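Local coordinates for carbohydrate binding module family 33 and 10 domain protein (Teredinibacter turnerae, PDB 6RW7), which probably cleaves cellulose oxidatively as a copper-dependent AA10 lytic polysaccharide monooxygenase, this chain being the monooxygenase domain of a longer protein, at residues 16-21 with 25-30; 113-118 with 192-197; 68-73 with 182-187. All coordinates share one frame; numbering follows the deposited sequence. Where two conformers were deposited one is given.

Contact 1: residues 16-21 with 25-30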
loop_
_atom_site.group_PDB
_atom_site.type_symbol
_atom_site.label_atom_id
_atom_site.label_comp_id
_atom_site.label_asym_id
_atom_site.label_seq_id
_atom_site.Cartn_x
_atom_site.Cartn_y
_atom_site.Cartn_z
ATOM N N ALA A 16 2.786 -6.174 10.513
ATOM C CA ALA A 16 2.712 -7.647 10.464
ATOM C C ALA A 16 3.980 -8.234 11.094
ATOM O O ALA A 16 3.876 -9.181 11.884
ATOM C CB ALA A 16 2.490 -8.120 9.053
ATOM N N GLU A 17 5.140 -7.707 10.733
ATOM C CA GLU A 17 6.431 -8.253 11.198
ATOM C C GLU A 17 6.860 -7.538 12.479
ATOM O O GLU A 17 6.799 -8.149 13.536
ATOM C CB GLU A 17 7.482 -8.135 10.106
ATOM C CG GLU A 17 7.206 -9.036 8.933
ATOM C CD GLU A 17 8.231 -8.939 7.819
ATOM O OE1 GLU A 17 9.407 -8.520 8.118
ATOM O OE2 GLU A 17 7.869 -9.277 6.663
ATOM N N GLN A 18 7.273 -6.286 12.409
ATOM C CA GLN A 18 7.854 -5.589 13.577
ATOM C C GLN A 18 6.750 -4.824 14.300
ATOM O O GLN A 18 5.949 -4.127 13.646
ATOM C CB GLN A 18 8.980 -4.653 13.153
ATOM C CG GLN A 18 10.127 -5.360 12.448
ATOM C CD GLN A 18 10.792 -6.315 13.413
ATOM O OE1 GLN A 18 10.961 -6.011 14.604
ATOM N NE2 GLN A 18 11.131 -7.496 12.929
ATOM N N LYS A 19 6.730 -4.957 15.627
ATOM C CA LYS A 19 5.831 -4.199 16.521
ATOM C C LYS A 19 6.680 -3.308 17.415
ATOM O O LYS A 19 7.763 -3.705 17.858
ATOM C CB LYS A 19 5.022 -5.104 17.447
ATOM C CG LYS A 19 4.271 -6.254 16.805
ATOM C CD LYS A 19 3.130 -5.770 15.990
ATOM C CE LYS A 19 2.170 -6.885 15.651
ATOM N NZ LYS A 19 2.808 -7.858 14.744
ATOM N N PRO A 20 6.229 -2.076 17.680
ATOM C CA PRO A 20 7.091 -1.101 18.340
ATOM C C PRO A 20 7.387 -1.424 19.808
ATOM O O PRO A 20 8.402 -0.947 20.337
ATOM C CB PRO A 20 6.309 0.211 18.209
ATOM C CG PRO A 20 4.865 -0.233 18.065
ATOM C CD PRO A 20 4.932 -1.512 17.262
ATOM N N ASP A 21 6.546 -2.226 20.445
ATOM C CA ASP A 21 6.750 -2.565 21.875
ATOM C C ASP A 21 7.697 -3.772 22.003
ATOM O O ASP A 21 8.072 -4.095 23.144
ATOM C CB ASP A 21 5.408 -2.682 22.607
ATOM C CG ASP A 21 4.275 -3.396 21.877
ATOM O OD1 ASP A 21 4.330 -3.535 20.631
ATOM O OD2 ASP A 21 3.317 -3.779 22.569
ATOM N N SER A 25 14.085 -6.418 14.887
ATOM C CA SER A 25 14.925 -5.799 13.835
ATOM C C SER A 25 14.920 -4.298 14.099
ATOM O O SER A 25 13.936 -3.822 14.688
ATOM C CB SER A 25 14.374 -6.088 12.448
ATOM O OG SER A 25 15.052 -5.329 11.471
ATOM N N ALA A 26 15.916 -3.565 13.626
ATOM C CA ALA A 26 15.957 -2.097 13.746
ATOM C C ALA A 26 15.221 -1.423 12.576
ATOM O O ALA A 26 15.130 -0.202 12.584
ATOM C CB ALA A 26 17.396 -1.629 13.805
ATOM N N LYS A 27 14.737 -2.190 11.579
ATOM C CA LYS A 27 14.320 -1.597 10.276
ATOM C C LYS A 27 13.169 -0.598 10.417
ATOM O O LYS A 27 13.131 0.334 9.605
ATOM C CB LYS A 27 13.962 -2.672 9.256
ATOM C CG LYS A 27 12.784 -3.570 9.599
ATOM C CD LYS A 27 12.406 -4.458 8.429
ATOM C CE LYS A 27 11.388 -5.518 8.749
ATOM N NZ LYS A 27 11.072 -6.306 7.533
ATOM N N CYS A 28 12.270 -0.756 11.393
ATOM C CA CYS A 28 11.128 0.173 11.608
ATOM C C CYS A 28 11.427 1.202 12.707
ATOM O O CYS A 28 10.555 2.011 13.028
ATOM C CB CYS A 28 9.885 -0.603 12.012
ATOM S SG CYS A 28 9.302 -1.730 10.725
ATOM N N ASP A 29 12.640 1.239 13.238
ATOM C CA ASP A 29 12.912 2.072 14.432
ATOM C C ASP A 29 12.592 3.543 14.159
ATOM O O ASP A 29 11.995 4.196 15.012
ATOM C CB ASP A 29 14.362 1.912 14.880
ATOM C CG ASP A 29 14.620 0.629 15.661
ATOM O OD1 ASP A 29 13.671 -0.182 15.847
ATOM O OD2 ASP A 29 15.793 0.421 16.037
ATOM N N GLU A 30 13.006 4.080 13.009
ATOM C CA GLU A 30 12.822 5.515 12.693
ATOM C C GLU A 30 11.323 5.805 12.547
ATOM O O GLU A 30 10.852 6.792 13.095
ATOM C CB GLU A 30 13.610 5.853 11.431
ATOM C CG GLU A 30 14.092 7.281 11.389
ATOM C CD GLU A 30 14.955 7.538 10.172
ATOM O OE1 GLU A 30 16.092 7.013 10.146
ATOM O OE2 GLU A 30 14.462 8.209 9.232
#
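Gln18, just past helix 10-17, packs against Cys28, Lys27 and Ser25 of the turn that leads into helix 29-37. Its CB lies 3.8 Å from SG of Cys28, and its CG comes 3.9 Å from CE of Lys27, whose chain it crosses at about a right angle. A bend at chi2 (-65°) swings the amide over to Ser25. There OE1 accepts from the N of Ser25 at 3.2 Å, a bent bond whose donor stands 54° above the carbonyl plane; the stronger partner of OE1 is Ser24 N. Phe32 also touches this buried side chain, so glutamine suits the place: its methylenes pack while its carbonyl serves backbone NH groups. An alanine here would probably leave those two NH groups without their acceptor and open a gap beside the sulfur.

The other side is looser and nearer solvent. Exposed Glu17 meets the tip of an extended Lys27, with OE1 and NZ 2.8 Å apart and the ammonium nitrogen 37° above the carboxylate plane. Glu17 OE2 also accepts from Gln12 NE2, and Lys27 NZ hydrogen-bonds to His13 ND1.

Ser25 OG accepts from Lys27 N in an ST turn that overlaps a type I beta turn from Ala26 to Asp29. The Cys14-Cys28 disulfide fastens this pair of helices joined by a short loop, consistent with the helical L2 region of AA10 enzymes.

Contact 2: residues 113-118 with 192-197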
loop_
_atom_site.group_PDB
_atom_site.type_symbol
_atom_site.label_atom_id
_atom_site.label_comp_id
_atom_site.label_asym_id
_atom_site.label_seq_id
_atom_site.Cartn_x
_atom_site.Cartn_y
_atom_site.Cartn_z
ATOM N N GLU A 113 -11.998 -4.057 -7.225
ATOM C CA GLU A 113 -10.839 -3.598 -8.015
ATOM C C GLU A 113 -9.584 -3.475 -7.163
ATOM O O GLU A 113 -9.642 -3.313 -5.942
ATOM C CB GLU A 113 -11.145 -2.294 -8.745
ATOM C CG GLU A 113 -11.512 -1.175 -7.798
ATOM C CD GLU A 113 -11.749 0.191 -8.416
ATOM O OE1 GLU A 113 -12.018 0.262 -9.626
ATOM O OE2 GLU A 113 -11.607 1.190 -7.696
ATOM N N LEU A 114 -8.473 -3.579 -7.862
ATOM C CA LEU A 114 -7.121 -3.420 -7.293
ATOM C C LEU A 114 -6.455 -2.343 -8.146
ATOM O O LEU A 114 -6.377 -2.515 -9.375
ATOM C CB LEU A 114 -6.352 -4.740 -7.400
ATOM C CG LEU A 114 -6.786 -5.942 -6.554
ATOM C CD1 LEU A 114 -6.717 -5.652 -5.084
ATOM C CD2 LEU A 114 -8.124 -6.534 -6.975
ATOM N N VAL A 115 -6.040 -1.250 -7.530
ATOM C CA VAL A 115 -5.521 -0.053 -8.240
ATOM C C VAL A 115 -4.129 0.245 -7.706
ATOM O O VAL A 115 -3.935 0.156 -6.502
ATOM C CB VAL A 115 -6.482 1.138 -8.041
ATOM C CG1 VAL A 115 -6.117 2.309 -8.917
ATOM C CG2 VAL A 115 -7.929 0.737 -8.298
ATOM N N PHE A 116 -3.202 0.619 -8.586
ATOM C CA PHE A 116 -1.803 0.880 -8.196
ATOM C C PHE A 116 -1.298 2.126 -8.903
ATOM O O PHE A 116 -1.423 2.219 -10.138
ATOM C CB PHE A 116 -0.891 -0.271 -8.599
ATOM C CG PHE A 116 -1.213 -1.616 -8.008
ATOM C CD1 PHE A 116 -2.247 -2.392 -8.511
ATOM C CD2 PHE A 116 -0.492 -2.092 -6.931
ATOM C CE1 PHE A 116 -2.499 -3.648 -7.978
ATOM C CE2 PHE A 116 -0.768 -3.329 -6.387
ATOM C CZ PHE A 116 -1.772 -4.100 -6.904
ATOM N N TYR A 117 -0.672 2.994 -8.124
ATOM C CA TYR A 117 0.019 4.203 -8.602
ATOM C C TYR A 117 1.489 4.093 -8.232
ATOM O O TYR A 117 1.804 3.468 -7.224
ATOM C CB TYR A 117 -0.560 5.444 -7.938
ATOM C CG TYR A 117 -1.982 5.790 -8.280
ATOM C CD1 TYR A 117 -3.052 5.150 -7.672
ATOM C CD2 TYR A 117 -2.259 6.826 -9.161
ATOM C CE1 TYR A 117 -4.350 5.500 -8.000
ATOM C CE2 TYR A 117 -3.552 7.223 -9.441
ATOM C CZ TYR A 117 -4.607 6.567 -8.840
ATOM O OH TYR A 117 -5.909 6.908 -9.145
ATOM N N ILE A 118 2.353 4.748 -9.006
ATOM C CA ILE A 118 3.796 4.813 -8.668
ATOM C C ILE A 118 4.222 6.270 -8.700
ATOM O O ILE A 118 3.593 7.083 -9.410
ATOM C CB ILE A 118 4.624 3.905 -9.606
ATOM C CG1 ILE A 118 6.039 3.684 -9.067
ATOM C CG2 ILE A 118 4.607 4.401 -11.043
ATOM C CD1 ILE A 118 6.735 2.533 -9.717
ATOM N N TYR A 192 -18.504 0.176 -0.485
ATOM C CA TYR A 192 -17.381 0.991 -1.020
ATOM C C TYR A 192 -16.174 0.935 -0.086
ATOM O O TYR A 192 -15.284 1.780 -0.172
ATOM C CB TYR A 192 -17.786 2.441 -1.305
ATOM C CG TYR A 192 -18.450 2.636 -2.651
ATOM C CD1 TYR A 192 -17.831 2.251 -3.826
ATOM C CD2 TYR A 192 -19.730 3.153 -2.744
ATOM C CE1 TYR A 192 -18.447 2.416 -5.062
ATOM C CE2 TYR A 192 -20.346 3.350 -3.968
ATOM C CZ TYR A 192 -19.711 2.968 -5.135
ATOM O OH TYR A 192 -20.369 3.135 -6.328
ATOM N N GLU A 193 -16.082 -0.076 0.759
ATOM C CA GLU A 193 -14.939 -0.144 1.702
ATOM C C GLU A 193 -13.668 -0.408 0.892
ATOM O O GLU A 193 -13.689 -1.229 -0.034
ATOM C CB GLU A 193 -15.177 -1.237 2.734
ATOM C CG GLU A 193 -14.163 -1.259 3.837
ATOM C CD GLU A 193 -14.610 -2.135 4.974
ATOM O OE1 GLU A 193 -14.363 -3.350 4.911
ATOM O OE2 GLU A 193 -15.322 -1.599 5.858
ATOM N N ARG A 194 -12.625 0.325 1.223
ATOM C CA ARG A 194 -11.375 0.369 0.425
ATOM C C ARG A 194 -10.196 0.404 1.390
ATOM O O ARG A 194 -10.257 1.138 2.385
ATOM C CB ARG A 194 -11.388 1.608 -0.467
ATOM C CG ARG A 194 -10.213 1.729 -1.431
ATOM C CD ARG A 194 -10.437 2.907 -2.385
ATOM N NE ARG A 194 -11.581 2.584 -3.235
ATOM C CZ ARG A 194 -11.533 2.012 -4.436
ATOM N NH1 ARG A 194 -10.389 1.811 -5.083
ATOM N NH2 ARG A 194 -12.658 1.626 -5.009
ATOM N N PHE A 195 -9.157 -0.376 1.096
ATOM C CA PHE A 195 -7.943 -0.458 1.933
ATOM C C PHE A 195 -6.757 0.045 1.131
ATOM O O PHE A 195 -6.763 -0.059 -0.118
ATOM C CB PHE A 195 -7.737 -1.886 2.432
ATOM C CG PHE A 195 -8.861 -2.308 3.331
ATOM C CD1 PHE A 195 -9.984 -2.909 2.798
ATOM C CD2 PHE A 195 -8.808 -2.054 4.697
ATOM C CE1 PHE A 195 -11.048 -3.240 3.624
ATOM C CE2 PHE A 195 -9.879 -2.365 5.515
ATOM C CZ PHE A 195 -10.993 -2.947 4.970
ATOM N N PHE A 196 -5.823 0.664 1.830
ATOM C CA PHE A 196 -4.685 1.385 1.226
ATOM C C PHE A 196 -3.370 0.798 1.715
ATOM O O PHE A 196 -3.247 0.470 2.865
ATOM C CB PHE A 196 -4.761 2.880 1.554
ATOM C CG PHE A 196 -6.064 3.497 1.140
ATOM C CD1 PHE A 196 -7.155 3.484 1.993
ATOM C CD2 PHE A 196 -6.212 4.026 -0.128
ATOM C CE1 PHE A 196 -8.360 4.024 1.585
ATOM C CE2 PHE A 196 -7.421 4.569 -0.535
ATOM C CZ PHE A 196 -8.493 4.555 0.328
ATOM N N SER A 197 -2.380 0.735 0.834
ATOM C CA SER A 197 -1.074 0.143 1.184
ATOM C C SER A 197 0.019 0.779 0.333
ATOM O O SER A 197 -0.137 0.842 -0.900
ATOM C CB SER A 197 -1.147 -1.348 1.044
ATOM O OG SER A 197 -0.038 -2.011 1.637
#
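Arg194 reaches Glu113 across an intervening strand, 178-187, so the CA atoms of the two residues lie 9.3 Å apart and it takes the length of both side chains to bring their ends together. From CB the chain first runs extended, with CG anti to the backbone N (chi1 -175°), and carries CG to 3.7 Å from CZ of Phe196. CD stays against the same ring carbon, an apolar cover for the methylenes. At chi3 the chain bends, and NE donates to the carbonyl O of His55. Beyond CZ the two terminal nitrogens converge end-on upon a single oxygen: NH1 and NH2 each lie 2.9 Å from Glu113 OE2. That oxygen sits near the guanidinium plane, but the carboxylate is turned almost perpendicular to it, the planes 87° apart. NH1 approaches along the anti lone pair, whereas NH2 is on the anti side but tilted out of the plane. NH1 also has a salt bridge to Glu184, its stronger partner, and it lies 4.2 Å from Val115 CG2, a methyl at the edge of the flat group.

Glu113 OE1 turns to Lys59. Two carboxylates and two cations thus gather here, which would probably balance their charges; arginine suits this buried site because its several N-H groups can serve different acceptors. The result is a cross-strand charge network on one sheet of the immunoglobulin-like beta-sandwich on which lytic polysaccharide monooxygenases are built.

Contact 3: residues 68-73 with 182-187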
loop_
_atom_site.group_PDB
_atom_site.type_symbol
_atom_site.label_atom_id
_atom_site.label_comp_id
_atom_site.label_asym_id
_atom_site.label_seq_id
_atom_site.Cartn_x
_atom_site.Cartn_y
_atom_site.Cartn_z
ATOM N N CYS A 68 -0.470 7.743 1.887
ATOM C CA CYS A 68 -0.534 6.320 2.312
ATOM C C CYS A 68 -1.732 6.090 3.242
ATOM O O CYS A 68 -2.344 5.025 3.129
ATOM C CB CYS A 68 0.769 5.875 2.944
ATOM S SG CYS A 68 2.130 6.000 1.757
ATOM N N GLY A 69 -2.033 7.042 4.129
ATOM C CA GLY A 69 -3.155 6.915 5.077
ATOM C C GLY A 69 -4.476 7.283 4.432
ATOM O O GLY A 69 -5.531 6.995 5.011
ATOM N N PHE A 70 -4.415 8.002 3.304
ATOM C CA PHE A 70 -5.568 8.509 2.513
ATOM C C PHE A 70 -6.612 9.211 3.404
ATOM O O PHE A 70 -7.819 9.120 3.099
ATOM C CB PHE A 70 -6.175 7.383 1.677
ATOM C CG PHE A 70 -6.688 7.903 0.365
ATOM C CD1 PHE A 70 -5.815 8.221 -0.667
ATOM C CD2 PHE A 70 -8.036 8.151 0.187
ATOM C CE1 PHE A 70 -6.284 8.742 -1.857
ATOM C CE2 PHE A 70 -8.498 8.675 -1.009
ATOM C CZ PHE A 70 -7.627 8.956 -2.034
ATOM N N ASP A 71 -6.169 9.919 4.433
ATOM C CA ASP A 71 -7.057 10.670 5.363
ATOM C C ASP A 71 -8.144 9.731 5.895
ATOM O O ASP A 71 -9.306 10.202 6.129
ATOM C CB ASP A 71 -7.698 11.877 4.678
ATOM C CG ASP A 71 -6.715 12.945 4.222
ATOM O OD1 ASP A 71 -5.496 12.705 4.297
ATOM O OD2 ASP A 71 -7.197 14.049 3.804
ATOM N N GLY A 72 -7.766 8.470 6.129
ATOM C CA GLY A 72 -8.703 7.370 6.409
ATOM C C GLY A 72 -9.267 7.388 7.832
ATOM O O GLY A 72 -9.007 8.324 8.634
ATOM N N GLU A 73 -10.012 6.341 8.155
ATOM C CA GLU A 73 -10.973 6.369 9.275
ATOM C C GLU A 73 -10.344 5.920 10.587
ATOM O O GLU A 73 -10.832 6.359 11.633
ATOM C CB GLU A 73 -12.154 5.464 8.950
ATOM C CG GLU A 73 -12.919 5.947 7.740
ATOM C CD GLU A 73 -14.227 5.243 7.444
ATOM O OE1 GLU A 73 -14.703 4.507 8.328
ATOM O OE2 GLU A 73 -14.770 5.423 6.344
ATOM N N PHE A 182 1.700 3.250 -4.375
ATOM C CA PHE A 182 0.485 3.514 -3.575
ATOM C C PHE A 182 -0.624 2.644 -4.178
ATOM O O PHE A 182 -0.908 2.753 -5.383
ATOM C CB PHE A 182 0.172 5.017 -3.560
ATOM C CG PHE A 182 -1.253 5.302 -3.171
ATOM C CD1 PHE A 182 -1.609 5.289 -1.840
ATOM C CD2 PHE A 182 -2.236 5.511 -4.120
ATOM C CE1 PHE A 182 -2.915 5.497 -1.450
ATOM C CE2 PHE A 182 -3.549 5.721 -3.731
ATOM C CZ PHE A 182 -3.878 5.698 -2.402
ATOM N N ALA A 183 -1.240 1.786 -3.372
ATOM C CA ALA A 183 -2.185 0.776 -3.872
ATOM C C ALA A 183 -3.477 0.781 -3.069
ATOM O O ALA A 183 -3.475 1.045 -1.859
ATOM C CB ALA A 183 -1.552 -0.590 -3.816
ATOM N N GLU A 184 -4.540 0.400 -3.755
ATOM C CA GLU A 184 -5.883 0.319 -3.174
ATOM C C GLU A 184 -6.508 -1.038 -3.471
ATOM O O GLU A 184 -6.339 -1.561 -4.595
ATOM C CB GLU A 184 -6.799 1.388 -3.769
ATOM C CG GLU A 184 -6.273 2.797 -3.652
ATOM C CD GLU A 184 -7.177 3.851 -4.267
ATOM O OE1 GLU A 184 -8.121 3.469 -5.021
ATOM O OE2 GLU A 184 -6.932 5.039 -3.987
ATOM N N TRP A 185 -7.270 -1.525 -2.499
ATOM C CA TRP A 185 -8.132 -2.714 -2.671
ATOM C C TRP A 185 -9.553 -2.243 -2.395
ATOM O O TRP A 185 -9.830 -1.889 -1.247
ATOM C CB TRP A 185 -7.667 -3.866 -1.780
ATOM C CG TRP A 185 -8.685 -4.940 -1.582
ATOM C CD1 TRP A 185 -9.521 -5.483 -2.515
ATOM C CD2 TRP A 185 -8.958 -5.603 -0.339
ATOM N NE1 TRP A 185 -10.321 -6.419 -1.928
ATOM C CE2 TRP A 185 -10.006 -6.507 -0.598
ATOM C CE3 TRP A 185 -8.434 -5.508 0.959
ATOM C CZ2 TRP A 185 -10.546 -7.306 0.403
ATOM C CZ3 TRP A 185 -8.967 -6.312 1.941
ATOM C CH2 TRP A 185 -10.022 -7.182 1.666
ATOM N N GLY A 186 -10.391 -2.204 -3.423
ATOM C CA GLY A 186 -11.751 -1.665 -3.273
ATOM C C GLY A 186 -12.800 -2.743 -3.381
ATOM O O GLY A 186 -12.790 -3.537 -4.356
ATOM N N ARG A 187 -13.720 -2.746 -2.427
ATOM C CA ARG A 187 -14.962 -3.542 -2.505
ATOM C C ARG A 187 -15.989 -2.748 -3.315
ATOM O O ARG A 187 -15.803 -1.547 -3.570
ATOM C CB ARG A 187 -15.442 -3.866 -1.088
ATOM C CG ARG A 187 -14.468 -4.758 -0.337
ATOM C CD ARG A 187 -14.805 -4.913 1.124
ATOM N NE ARG A 187 -16.084 -5.576 1.321
ATOM C CZ ARG A 187 -16.787 -5.562 2.456
ATOM N NH1 ARG A 187 -16.322 -4.959 3.537
ATOM N NH2 ARG A 187 -17.957 -6.144 2.500
#
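Phe70 and Phe182 bring their rings together almost parallel, with planes 19° apart, yet slid so far that they scarcely overlap: the centroids are 5.8 Å apart. The touch is therefore made at one corner, where CD1 of Phe70 comes 3.6 Å from CZ of Phe182, while the side chains themselves cross at about a right angle. Phe182 rises from strand 178-187 with CG anti to the backbone N (chi1 161°), which lifts its ring toward the loop. Phe70 descends from the loop to meet it, and the ring of Phe196 also stacks on that of Phe70. Phenylalanine suits both positions, since each offers a broad apolar surface between loop and sheet.

A tight turn carries Phe70. Phe70 and Asp71 both take left-handed helical angles, and the turn is closed by Gly72 N bonding to Gly69 O at 2.9 Å. Glycine fits at position 72 because a CB there would collide with that same carbonyl oxygen. At the start of segment 68-73, CA of Cys68 is 4.4 Å from CD1 of Phe182, and the disulfide of Cys68 to Cys198 anchors the loop to strand 193-202.

Glu184 borders the aromatic patch, its OE2 4.3 Å from Phe70 CE1. Glu184 is buried, and its OE2 accepts from Arg58 N, while OE1 is paired with Arg194. With no hydrogen bond linking the two segments, their adhesion is chiefly aromatic and apolar, and the one carboxylate at its margin has its polar demands met by residues beyond them.

How the contacts relate
Contact 1 comes first along the chain and is complete before the others begin; it joins the end of helix 10-17 to the turn leading into helix 29-37, in a separate part of the same monooxygenase domain, its centre 24 Å from that of contact 2 and 22 Å from that of contact 3. Contacts 2 and 3 lie only 6 Å apart between centres, and their segments alternate in sequence: 68-73, 113-118, 182-187, 192-197. Strand 178-187 of contact 3 runs between the two strands of contact 2 in one sheet, joined to strand 111-118 by, for instance, a probable bond of 2.8 Å between Tyr117 N and Phe182 O. Distant sequence regions thus meet in one sandwich core, with the helical region packed apart.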